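PDB 6RXA: argininosuccinate lyase from Chelativorans sp., which acts as a carbon-nitrogen lyase (EDDS lyase) of the aspartase/fumarase superfamily and probably splits argininosuccinate into fumarate and L-arginine. Local coordinates for residues G12-A17 against A277-I282; R86-Y91 against I108-N113; R185-Y190 against H466-W471; M367-D372 against L441-K446. The protein carries 2 engineered substitutions. All coordinates share one frame; numbering follows the deposited sequence.

Contact 1: G12-A17 against A277-I282; sequences GRATGA and AGTSSI. With FMT (formic acid), chain B.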
# COMPACT_ATOMS: atom_id res chain seq x y z
N GLY A 12 9.13 -4.59 -38.97
CA GLY A 12 7.86 -4.02 -39.40
C GLY A 12 7.77 -2.54 -39.11
O GLY A 12 8.67 -1.76 -39.46
N ARG A 13 6.68 -2.13 -38.46
CA ARG A 13 6.46 -0.72 -38.16
C ARG A 13 7.39 -0.15 -37.10
O ARG A 13 7.38 1.06 -36.87
CB ARG A 13 5.01 -0.48 -37.75
CG ARG A 13 4.01 -0.85 -38.83
CD ARG A 13 2.62 -0.30 -38.53
NE ARG A 13 2.61 1.16 -38.53
CZ ARG A 13 1.61 1.89 -38.07
NH1 ARG A 13 0.53 1.31 -37.56
NH2 ARG A 13 1.69 3.22 -38.12
N ALA A 14 8.19 -0.99 -36.42
CA ALA A 14 9.18 -0.50 -35.47
C ALA A 14 10.47 -0.23 -36.24
O ALA A 14 11.41 -1.03 -36.24
CB ALA A 14 9.40 -1.51 -34.35
N THR A 15 10.48 0.91 -36.91
CA THR A 15 11.57 1.24 -37.81
C THR A 15 12.68 1.95 -37.06
O THR A 15 12.47 2.61 -36.03
CB THR A 15 11.07 2.15 -38.93
OG1 THR A 15 10.50 3.35 -38.37
CG2 THR A 15 10.01 1.43 -39.76
N GLY A 16 13.88 1.85 -37.61
CA GLY A 16 15.05 2.42 -36.97
C GLY A 16 15.35 1.74 -35.65
O GLY A 16 14.85 0.66 -35.33
N ALA A 17 16.23 2.38 -34.90
CA ALA A 17 16.64 1.88 -33.60
C ALA A 17 15.73 2.43 -32.52
O ALA A 17 15.10 3.48 -32.68
CB ALA A 17 18.07 2.33 -33.28
N ALA A 277 8.35 3.71 -30.08
CA ALA A 277 7.29 2.72 -30.23
C ALA A 277 7.90 1.39 -30.63
O ALA A 277 8.99 1.32 -31.21
CB ALA A 277 6.30 3.15 -31.31
N GLY A 278 7.16 0.32 -30.33
CA GLY A 278 7.51 -1.00 -30.79
C GLY A 278 6.43 -1.60 -31.66
O GLY A 278 5.54 -0.88 -32.12
N THR A 279 6.48 -2.90 -31.90
CA THR A 279 5.43 -3.56 -32.66
C THR A 279 5.16 -4.92 -32.02
O THR A 279 5.64 -5.21 -30.92
CB THR A 279 5.79 -3.64 -34.15
OG1 THR A 279 4.64 -4.06 -34.90
CG2 THR A 279 6.95 -4.61 -34.39
N SER A 280 4.38 -5.74 -32.72
CA SER A 280 3.99 -7.06 -32.25
C SER A 280 4.67 -8.15 -33.06
O SER A 280 4.87 -8.01 -34.27
CB SER A 280 2.47 -7.23 -32.42
OG SER A 280 2.06 -8.58 -32.34
N SER A 281 4.98 -9.27 -32.38
CA SER A 281 5.56 -10.43 -33.04
C SER A 281 4.58 -11.13 -33.98
O SER A 281 5.00 -11.94 -34.81
CB SER A 281 6.08 -11.44 -32.00
OG SER A 281 5.03 -11.94 -31.19
N ILE A 282 3.28 -10.83 -33.85
CA ILE A 282 2.23 -11.49 -34.62
C ILE A 282 1.42 -10.52 -35.47
O ILE A 282 1.11 -10.82 -36.63
CB ILE A 282 1.31 -12.33 -33.70
CG1 ILE A 282 0.07 -12.81 -34.44
CG2 ILE A 282 0.89 -11.54 -32.45
CD1 ILE A 282 -0.73 -13.83 -33.64
C FMT B . 2.90 -9.64 -29.34
O1 FMT B . 1.99 -9.89 -30.13
O2 FMT B . 3.77 -8.83 -29.63
O HOH W 1 4.97 -4.25 -37.67
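Ala-14 is the residue of 12-17 that presses on the 277-282 loop, and a single water beside Arg-13 adds a polar link to Thr-279. Gly-12 comes first, turning with a positive phi of 55°. The N of Arg-13 gives its hydrogen to the water at 2.8 Å, and the same water donates onward to Thr-279 OG1, also at 2.8 Å. That hydroxyl has its stronger partner in the carbonyl of Lys-286, while the guanidinium of Arg-13 leads away to the carbonyl of Gln-285. At Ala-14 the backbones are nearest, its CA 5.0 Å from Gly-278 CA. Its methyl CB rests 4.0 Å from Thr-279 CG2 and equally near the carbonyl carbon of Gly-278. Ala-14 is also the centre of an inverse gamma turn, closed by a weak bond from Thr-15 N to Arg-13 O. The surface it packs on begins the signature loop of the aspartase/fumarase superfamily, read here as GTSSIMPQKKN, whose Ser-280 and Ser-281 bind succinate. In that loop Ser-280 OG accepts from Ile-282 N at 3.0 Å, an ST turn. The hydroxyl Ser-280 OG also donates to formate O1, 2.6 Å away. Ser-281 N donates to formate O2 at 3.0 Å, and Arg-112 of the third subunit also bonds this molecule, probably a crystallisation component sitting where a carboxylate can bind. Past Ala-14, the carbonyls of Thr-15 and Gly-16 bond the guanidinium of Arg-10, which also reaches the carbonyl of Ala-277.

Contact 2: R86-Y91 against I108-N113; sequences RTYLPY and IGRSRN. With FMT (formic acid), chain C; FMT (formic acid), chain D; FMT (formic acid), chain E.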
# COMPACT_ATOMS: atom_id res chain seq x y z
N ARG A 86 32.38 -6.00 0.99
CA ARG A 86 31.63 -4.75 0.86
C ARG A 86 30.73 -4.44 2.06
O ARG A 86 30.06 -3.41 2.05
CB ARG A 86 30.83 -4.73 -0.44
CG ARG A 86 31.73 -4.73 -1.65
CD ARG A 86 30.96 -4.85 -2.96
NE ARG A 86 31.89 -5.10 -4.04
CZ ARG A 86 31.55 -5.44 -5.28
NH1 ARG A 86 30.27 -5.56 -5.60
NH2 ARG A 86 32.49 -5.65 -6.18
N THR A 87 30.71 -5.30 3.08
CA THR A 87 30.08 -5.00 4.36
C THR A 87 31.17 -4.80 5.41
O THR A 87 32.33 -5.18 5.20
CB THR A 87 29.10 -6.09 4.79
OG1 THR A 87 29.76 -7.36 4.87
CG2 THR A 87 27.94 -6.19 3.78
N TYR A 88 30.79 -4.20 6.55
CA TYR A 88 31.78 -3.55 7.40
C TYR A 88 32.75 -4.55 8.06
O TYR A 88 33.97 -4.41 7.93
CB TYR A 88 31.13 -2.65 8.47
CG TYR A 88 32.25 -2.07 9.28
CD1 TYR A 88 33.07 -1.09 8.73
CD2 TYR A 88 32.57 -2.57 10.53
CE1 TYR A 88 34.16 -0.61 9.41
CE2 TYR A 88 33.67 -2.09 11.23
CZ TYR A 88 34.45 -1.10 10.66
OH TYR A 88 35.55 -0.60 11.32
N LEU A 89 32.24 -5.49 8.85
CA LEU A 89 33.17 -6.35 9.58
C LEU A 89 34.07 -7.14 8.64
O LEU A 89 35.28 -7.24 8.92
CB LEU A 89 32.44 -7.24 10.59
CG LEU A 89 31.94 -6.50 11.84
CD1 LEU A 89 31.12 -7.42 12.73
CD2 LEU A 89 33.11 -5.90 12.63
N PRO A 90 33.58 -7.70 7.52
CA PRO A 90 34.51 -8.31 6.56
C PRO A 90 35.57 -7.35 6.04
O PRO A 90 36.74 -7.73 5.86
CB PRO A 90 33.57 -8.81 5.45
CG PRO A 90 32.29 -9.12 6.19
CD PRO A 90 32.17 -8.02 7.23
N TYR A 91 35.18 -6.10 5.77
CA TYR A 91 36.13 -5.11 5.28
C TYR A 91 37.18 -4.79 6.33
O TYR A 91 38.38 -4.74 6.02
CB TYR A 91 35.34 -3.85 4.89
CG TYR A 91 36.18 -2.75 4.31
CD1 TYR A 91 36.86 -1.88 5.14
CD2 TYR A 91 36.28 -2.58 2.95
CE1 TYR A 91 37.64 -0.86 4.62
CE2 TYR A 91 37.06 -1.56 2.41
CZ TYR A 91 37.73 -0.70 3.26
OH TYR A 91 38.51 0.31 2.75
N ILE A 108 37.25 3.40 16.36
CA ILE A 108 37.14 4.14 17.62
C ILE A 108 36.05 5.19 17.50
O ILE A 108 36.03 6.00 16.56
CB ILE A 108 38.50 4.75 18.00
CG1 ILE A 108 39.46 3.66 18.47
CG2 ILE A 108 38.30 5.81 19.07
CD1 ILE A 108 40.91 4.13 18.60
N GLY A 109 35.13 5.20 18.46
CA GLY A 109 34.08 6.20 18.50
C GLY A 109 32.97 6.04 17.49
O GLY A 109 32.20 6.97 17.29
N ARG A 110 32.85 4.87 16.86
CA ARG A 110 31.95 4.66 15.74
C ARG A 110 31.27 3.30 15.88
O ARG A 110 31.67 2.46 16.68
CB ARG A 110 32.75 4.73 14.42
CG ARG A 110 31.94 4.75 13.16
CD ARG A 110 32.87 4.93 11.96
NE ARG A 110 33.77 3.80 11.76
CZ ARG A 110 34.44 3.61 10.63
NH1 ARG A 110 34.26 4.45 9.62
NH2 ARG A 110 35.24 2.57 10.48
N SER A 111 30.23 3.10 15.08
CA SER A 111 29.48 1.86 15.04
C SER A 111 29.13 1.55 13.60
O SER A 111 29.14 2.43 12.74
CB SER A 111 28.19 2.02 15.87
OG SER A 111 27.26 0.96 15.72
N ARG A 112 28.76 0.29 13.34
CA ARG A 112 28.08 0.03 12.08
C ARG A 112 26.78 0.83 11.95
O ARG A 112 26.33 1.09 10.83
CB ARG A 112 27.80 -1.47 11.90
CG ARG A 112 29.05 -2.28 11.56
CD ARG A 112 28.73 -3.76 11.33
NE ARG A 112 28.14 -4.38 12.52
CZ ARG A 112 27.75 -5.65 12.60
NH1 ARG A 112 27.88 -6.45 11.56
NH2 ARG A 112 27.22 -6.11 13.73
N ASN A 113 26.17 1.23 13.07
CA ASN A 113 24.86 1.87 13.02
C ASN A 113 24.93 3.27 12.44
O ASN A 113 24.12 3.62 11.57
CB ASN A 113 24.21 1.89 14.41
CG ASN A 113 23.96 0.50 14.96
OD1 ASN A 113 23.99 -0.50 14.23
ND2 ASN A 113 23.71 0.42 16.26
C FMT C . 26.68 -2.18 15.67
O1 FMT C . 26.94 -1.68 16.76
O2 FMT C . 26.80 -3.39 15.50
C FMT D . 25.83 -9.50 11.67
O1 FMT D . 26.69 -8.91 12.34
O2 FMT D . 25.37 -9.03 10.64
C FMT E . 23.75 -3.02 17.56
O1 FMT E . 23.79 -3.88 18.46
O2 FMT E . 23.02 -2.02 17.60
O HOH W 2 29.30 -6.31 8.95
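Tyr-88 and Leu-89, at the start of helix 88-99, pack against Arg-112 at the start of helix 112-147, a buried contact of apolar carbon with an arginine that binds anions. Tyr-88 CD2 lies 3.7 Å from Arg-112 CG, with the ring plane oblique to the arginine. Leu-89 CD1 sits over one face of the Arg-112 guanidinium, toward its rim, 3.6 Å from Arg-112 NH1. Because the Arg-112 chain bends at chi3 (-61°), its flat end lies across the leucine and its N-H edge turns to two formates, probably picked up from the crystallisation medium. Arg-112 NH1 donates to O1 of formate D at 2.8 Å, and Arg-112 NH2 is shared between that O1 and O2 of formate C, 3.3 Å away. A water also joins NH1 to Leu-89 N. The setting is the composite active site of the aspartase/fumarase tetramer: Ser-111, Arg-112 and Asn-113 bind succinate and fumarate, and Lys-286 of the third subunit and Thr-158 of the fourth hold one of the formates bound here. A leucine in place of Arg-112 would remove the N-H edge and is likely to leave the two formate oxygens without their guanidinium donors. Ser-111 caps the helix, its OG accepting from Asn-113 N at 2.9 Å, nearly straight at 172°. Arg-110 NH2 gives Tyr-88 OH a weak bond of 3.3 Å, secondary to the tyrosine's bond with Glu-92 and the arginine's with His-47. The Tyr-88 ring is in turn stacked on His-107.

Contact 3: R185-Y190 against H466-W471; sequences RYRELY and HKDRAW. With NA (sodium ion), chain F.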
# COMPACT_ATOMS: atom_id res chain seq x y z
N ARG A 185 9.43 19.69 -3.81
CA ARG A 185 9.39 18.56 -2.88
C ARG A 185 10.76 17.91 -2.74
O ARG A 185 11.20 17.56 -1.64
CB ARG A 185 8.39 17.50 -3.33
CG ARG A 185 6.92 17.85 -3.19
CD ARG A 185 5.99 16.64 -3.61
NE ARG A 185 4.65 17.13 -3.39
CZ ARG A 185 3.88 17.69 -4.30
NH1 ARG A 185 4.23 17.70 -5.59
NH2 ARG A 185 2.73 18.20 -3.92
N TYR A 186 11.45 17.72 -3.87
CA TYR A 186 12.75 17.07 -3.84
C TYR A 186 13.82 17.94 -3.18
O TYR A 186 14.65 17.43 -2.44
CB TYR A 186 13.18 16.71 -5.26
CG TYR A 186 12.65 15.42 -5.82
CD1 TYR A 186 12.88 14.20 -5.17
CD2 TYR A 186 11.96 15.40 -7.02
CE1 TYR A 186 12.42 13.01 -5.71
CE2 TYR A 186 11.50 14.20 -7.57
CZ TYR A 186 11.73 13.02 -6.90
OH TYR A 186 11.27 11.85 -7.46
N ARG A 187 13.83 19.25 -3.44
CA ARG A 187 14.81 20.12 -2.78
C ARG A 187 14.55 20.21 -1.27
O ARG A 187 15.50 20.27 -0.47
CB ARG A 187 14.80 21.51 -3.40
CG ARG A 187 15.38 21.57 -4.81
CD ARG A 187 15.44 23.01 -5.35
NE ARG A 187 14.11 23.56 -5.61
CZ ARG A 187 13.59 23.74 -6.83
NH1 ARG A 187 14.28 23.45 -7.93
NH2 ARG A 187 12.38 24.24 -6.94
N GLU A 188 13.28 20.25 -0.88
CA GLU A 188 12.94 20.22 0.54
C GLU A 188 13.45 18.94 1.19
O GLU A 188 14.01 18.97 2.30
CB GLU A 188 11.42 20.32 0.70
CG GLU A 188 10.86 21.69 0.30
CD GLU A 188 9.37 21.66 0.01
OE1 GLU A 188 8.72 20.63 0.27
OE2 GLU A 188 8.86 22.68 -0.51
N LEU A 189 13.26 17.81 0.51
CA LEU A 189 13.78 16.53 1.00
C LEU A 189 15.30 16.56 1.09
O LEU A 189 15.88 16.05 2.05
CB LEU A 189 13.31 15.44 0.05
CG LEU A 189 14.01 14.09 0.21
CD1 LEU A 189 13.70 13.44 1.55
CD2 LEU A 189 13.59 13.16 -0.92
N TYR A 190 15.96 17.15 0.09
CA TYR A 190 17.42 17.17 0.09
C TYR A 190 17.96 17.76 1.38
O TYR A 190 18.96 17.28 1.93
CB TYR A 190 17.92 17.96 -1.12
CG TYR A 190 19.43 17.87 -1.31
CD1 TYR A 190 19.99 16.80 -1.99
CD2 TYR A 190 20.28 18.85 -0.81
CE1 TYR A 190 21.36 16.72 -2.18
CE2 TYR A 190 21.66 18.77 -0.98
CZ TYR A 190 22.19 17.70 -1.68
OH TYR A 190 23.55 17.62 -1.87
N HIS A 466 16.04 28.33 -14.91
CA HIS A 466 17.36 28.87 -14.62
C HIS A 466 17.69 28.72 -13.14
O HIS A 466 18.81 28.33 -12.79
CB HIS A 466 17.41 30.34 -15.04
CG HIS A 466 18.74 30.97 -14.82
ND1 HIS A 466 19.78 30.84 -15.71
CD2 HIS A 466 19.21 31.71 -13.79
CE1 HIS A 466 20.84 31.48 -15.25
NE2 HIS A 466 20.52 32.02 -14.09
N LYS A 467 16.74 29.02 -12.26
CA LYS A 467 16.97 28.86 -10.83
C LYS A 467 17.10 27.38 -10.44
O LYS A 467 17.92 27.04 -9.58
CB LYS A 467 15.84 29.53 -10.05
CG LYS A 467 15.83 31.06 -10.15
CD LYS A 467 14.63 31.63 -9.40
CE LYS A 467 15.01 32.76 -8.45
NZ LYS A 467 14.56 34.08 -8.97
N ASP A 468 16.30 26.50 -11.07
CA ASP A 468 16.42 25.07 -10.82
C ASP A 468 17.84 24.58 -11.11
O ASP A 468 18.45 23.84 -10.33
CB ASP A 468 15.46 24.27 -11.74
CG ASP A 468 13.97 24.52 -11.48
OD1 ASP A 468 13.56 24.83 -10.34
OD2 ASP A 468 13.18 24.34 -12.45
N ARG A 469 18.38 24.99 -12.27
CA ARG A 469 19.72 24.56 -12.66
C ARG A 469 20.77 25.15 -11.73
O ARG A 469 21.75 24.49 -11.39
CB ARG A 469 19.99 24.93 -14.13
CG ARG A 469 19.15 24.16 -15.14
CD ARG A 469 19.59 24.42 -16.59
NE ARG A 469 19.28 25.79 -16.98
CZ ARG A 469 18.18 26.18 -17.62
NH1 ARG A 469 18.01 27.45 -17.90
NH2 ARG A 469 17.24 25.30 -17.97
N ALA A 470 20.58 26.39 -11.29
CA ALA A 470 21.55 27.01 -10.39
C ALA A 470 21.58 26.30 -9.04
O ALA A 470 22.65 26.07 -8.47
CB ALA A 470 21.22 28.49 -10.23
N TRP A 471 20.41 25.94 -8.50
CA TRP A 471 20.37 25.19 -7.25
C TRP A 471 21.13 23.88 -7.39
O TRP A 471 21.93 23.51 -6.53
CB TRP A 471 18.92 24.92 -6.85
CG TRP A 471 18.79 24.24 -5.53
CD1 TRP A 471 18.54 24.84 -4.34
CD2 TRP A 471 18.93 22.85 -5.25
NE1 TRP A 471 18.50 23.91 -3.33
CE2 TRP A 471 18.74 22.67 -3.87
CE3 TRP A 471 19.19 21.72 -6.05
CZ2 TRP A 471 18.81 21.42 -3.25
CZ3 TRP A 471 19.26 20.47 -5.43
CH2 TRP A 471 19.08 20.34 -4.05
NA NA F . 8.35 18.92 1.72
O HOH W 3 9.35 17.13 0.50
O HOH W 4 16.89 22.32 -8.64
O HOH W 5 6.29 18.28 2.72
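Arg-187 lays its aliphatic chain across the indole of Trp-471 and extends its charged end to Asp-468. Arg-187 CD sits 3.5 Å from the centroid of the Trp-471 five-membered ring and only 8° off the ring normal, a well-centred CH-pi contact. The guanidinium carbon, Arg-187 CZ, is 5.6 Å from the same Trp-471 centroid, too far for more than a weak cation-pi attraction. A bend at chi3 (-69°) turns the guanidinium off the indole, and Arg-187 NH1 forms a salt bridge with Asp-468 OD1 at 2.9 Å, meeting that oxygen from above the carboxylate plane. Water 4 links the same NH1 to the carbonyl of Asp-468. At its rim the indole points an edge at the face of Tyr-190: the six-membered ring centroids lie 5.3 Å apart, the planes meet at 82°, and Trp-471 CH2 comes within 3.7 Å of Tyr-190 CG. An alanine in place of Trp-471 would probably leave this tyrosine face and the Arg-187 methylenes without their cover, opening a gap between the helices. One shell out, Asp-184, the stronger partner of Arg-187, binds its NH2, and Arg-139 binds Asp-468 OD2. Helices 168-193 and 451-500 run almost parallel here, their local axes 12.5 Å apart, and Glu-188, facing away, shares a sodium ion with Glu-188 of the fourth subunit. Arg-187 thus spends its methylenes on the indole and its charge on carboxylates, which probably fixes the guanidinium's rotation.

Contact 4: M367-D372 against L441-K446; sequences MTDLTD and LRREGK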
# COMPACT_ATOMS: atom_id res chain seq x y z
N MET A 367 -19.42 24.49 -26.92
CA MET A 367 -20.76 24.83 -26.46
C MET A 367 -20.76 25.75 -25.24
O MET A 367 -21.74 26.48 -25.04
CB MET A 367 -21.57 23.57 -26.18
CG MET A 367 -21.90 22.75 -27.41
SD MET A 367 -22.89 23.66 -28.61
CE MET A 367 -21.70 23.87 -29.93
N THR A 368 -19.71 25.73 -24.42
CA THR A 368 -19.67 26.67 -23.30
C THR A 368 -19.66 28.10 -23.81
O THR A 368 -20.40 28.96 -23.32
CB THR A 368 -18.45 26.45 -22.41
OG1 THR A 368 -18.49 25.16 -21.82
CG2 THR A 368 -18.45 27.50 -21.29
N ASP A 369 -18.84 28.37 -24.83
CA ASP A 369 -18.81 29.73 -25.36
C ASP A 369 -20.15 30.14 -25.95
O ASP A 369 -20.56 31.30 -25.84
CB ASP A 369 -17.68 29.91 -26.37
CG ASP A 369 -16.39 30.29 -25.69
OD1 ASP A 369 -16.28 30.03 -24.47
OD2 ASP A 369 -15.49 30.85 -26.36
N LEU A 370 -20.87 29.20 -26.59
CA LEU A 370 -22.22 29.52 -27.06
C LEU A 370 -23.13 29.89 -25.88
O LEU A 370 -23.91 30.86 -25.96
CB LEU A 370 -22.78 28.36 -27.87
CG LEU A 370 -24.11 28.57 -28.60
CD1 LEU A 370 -23.97 29.65 -29.67
CD2 LEU A 370 -24.61 27.27 -29.22
N THR A 371 -23.03 29.15 -24.77
CA THR A 371 -23.83 29.43 -23.58
C THR A 371 -23.46 30.77 -22.96
O THR A 371 -24.34 31.56 -22.59
CB THR A 371 -23.61 28.31 -22.56
OG1 THR A 371 -23.79 27.02 -23.17
CG2 THR A 371 -24.58 28.45 -21.38
N ASP A 372 -22.16 31.03 -22.79
CA ASP A 372 -21.72 32.29 -22.22
C ASP A 372 -22.18 33.46 -23.08
O ASP A 372 -22.50 34.54 -22.55
CB ASP A 372 -20.19 32.33 -22.14
CG ASP A 372 -19.62 31.54 -20.97
OD1 ASP A 372 -20.27 31.43 -19.91
OD2 ASP A 372 -18.48 31.04 -21.10
N LEU A 441 -8.75 32.31 -27.84
CA LEU A 441 -8.38 33.72 -27.68
C LEU A 441 -9.18 34.39 -26.57
O LEU A 441 -8.65 35.26 -25.86
CB LEU A 441 -8.58 34.46 -29.00
CG LEU A 441 -7.64 34.07 -30.14
CD1 LEU A 441 -7.93 34.92 -31.39
CD2 LEU A 441 -6.20 34.21 -29.71
N ARG A 442 -10.45 34.02 -26.40
CA ARG A 442 -11.26 34.63 -25.34
C ARG A 442 -10.79 34.22 -23.95
O ARG A 442 -11.03 34.97 -22.99
CB ARG A 442 -12.73 34.25 -25.52
CG ARG A 442 -13.42 35.09 -26.58
CD ARG A 442 -14.91 34.85 -26.59
NE ARG A 442 -15.26 33.56 -27.19
CZ ARG A 442 -15.54 33.38 -28.48
NH1 ARG A 442 -15.54 34.41 -29.33
NH2 ARG A 442 -15.85 32.17 -28.92
N ARG A 443 -10.12 33.08 -23.82
CA ARG A 443 -9.66 32.58 -22.52
C ARG A 443 -8.25 33.11 -22.28
O ARG A 443 -7.25 32.39 -22.42
CB ARG A 443 -9.73 31.06 -22.49
CG ARG A 443 -11.15 30.51 -22.48
CD ARG A 443 -11.19 29.01 -22.76
NE ARG A 443 -12.52 28.50 -22.43
CZ ARG A 443 -13.61 28.75 -23.15
NH1 ARG A 443 -14.80 28.29 -22.76
NH2 ARG A 443 -13.52 29.47 -24.26
N GLU A 444 -8.18 34.39 -21.91
CA GLU A 444 -6.92 35.13 -21.87
C GLU A 444 -6.44 35.51 -20.47
O GLU A 444 -5.45 36.24 -20.35
CB GLU A 444 -7.00 36.37 -22.77
CG GLU A 444 -8.14 37.31 -22.42
CD GLU A 444 -8.11 38.57 -23.26
OE1 GLU A 444 -9.00 39.43 -23.07
OE2 GLU A 444 -7.20 38.70 -24.10
N GLY A 445 -7.07 35.02 -19.41
CA GLY A 445 -6.60 35.30 -18.07
C GLY A 445 -5.39 34.45 -17.67
O GLY A 445 -4.82 33.68 -18.44
N LYS A 446 -5.00 34.62 -16.40
CA LYS A 446 -3.86 33.87 -15.87
C LYS A 446 -4.14 32.38 -15.95
O LYS A 446 -5.17 31.89 -15.47
CB LYS A 446 -3.59 34.26 -14.42
CG LYS A 446 -3.13 35.70 -14.23
CD LYS A 446 -2.94 35.99 -12.75
CE LYS A 446 -2.32 37.35 -12.50
NZ LYS A 446 -1.96 37.49 -11.06
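A three-residue salt-bridge network, with Asp-369 between the consecutive Arg-442 and Arg-443, ties helix 367-378 to residues 442-443. Asp-369 accepts five hydrogen bonds. Arg-443 comes end-on, with Arg-443 NH1 at 2.9 Å and Arg-443 NH2 at 2.8 Å from Asp-369 OD1, and the same NH2 also reaching Asp-369 OD2 at 3.2 Å; the guanidinium and carboxylate planes are only 22° apart. Arg-442 grips side-on and donates to Asp-369 OD2 from NE and NH2. Arg-442 NE, 2.8 Å from Asp-369 OD2, comes from above the carboxylate plane, whereas Arg-442 NH2, at 2.9 Å, uses the anti lone pair of that oxygen, and the planes are turned 55° from each other. OD2 therefore takes three donors and OD1 two. The torsions let neighbouring residues converge on one group: Arg-443 is extended from CG to NE, while Arg-442 folds at chi3 (-74°). Arg-443 is also the centre of an inverse gamma turn. Thr-368 CG2 lies 4.0 Å from Arg-443 NH1, at the edge of its guanidinium. Asp-432 pairs with Arg-442 NH1, and Gln-164 accepts from Arg-443 NE, so both arginines are held from behind as well. With two positive partners around it, the buried carboxylate would be expected to stay ionised. The arrangement is a buried carboxylate-guanidinium network, joining an end-on and a side-on arginine grip, in the C-terminal region of the argininosuccinate lyase fold.

Overall arrangement
Contacts 1, 2 and 4 are buried, whereas contact 3 is only partly so. Contacts 1 and 2 both carry residues that bind succinate or fumarate, yet within the chain their nearest atoms are about 31 Å apart; they meet across subunits, since Ser-281 bonds Arg-112 of the third subunit. Contact 1 joins loops with small side chains and a water, contact 2 packs carbon on an anion-binding arginine. Contact 3 lies nearest the chain's centre and mixes aromatic packing with one salt bridge; contact 4, about 48 Å from contact 2 at nearest atoms and beyond the chain's centre, is mainly ionic. Helix 112-147 starts in contact 2 and also lines Tyr-190 of contact 3.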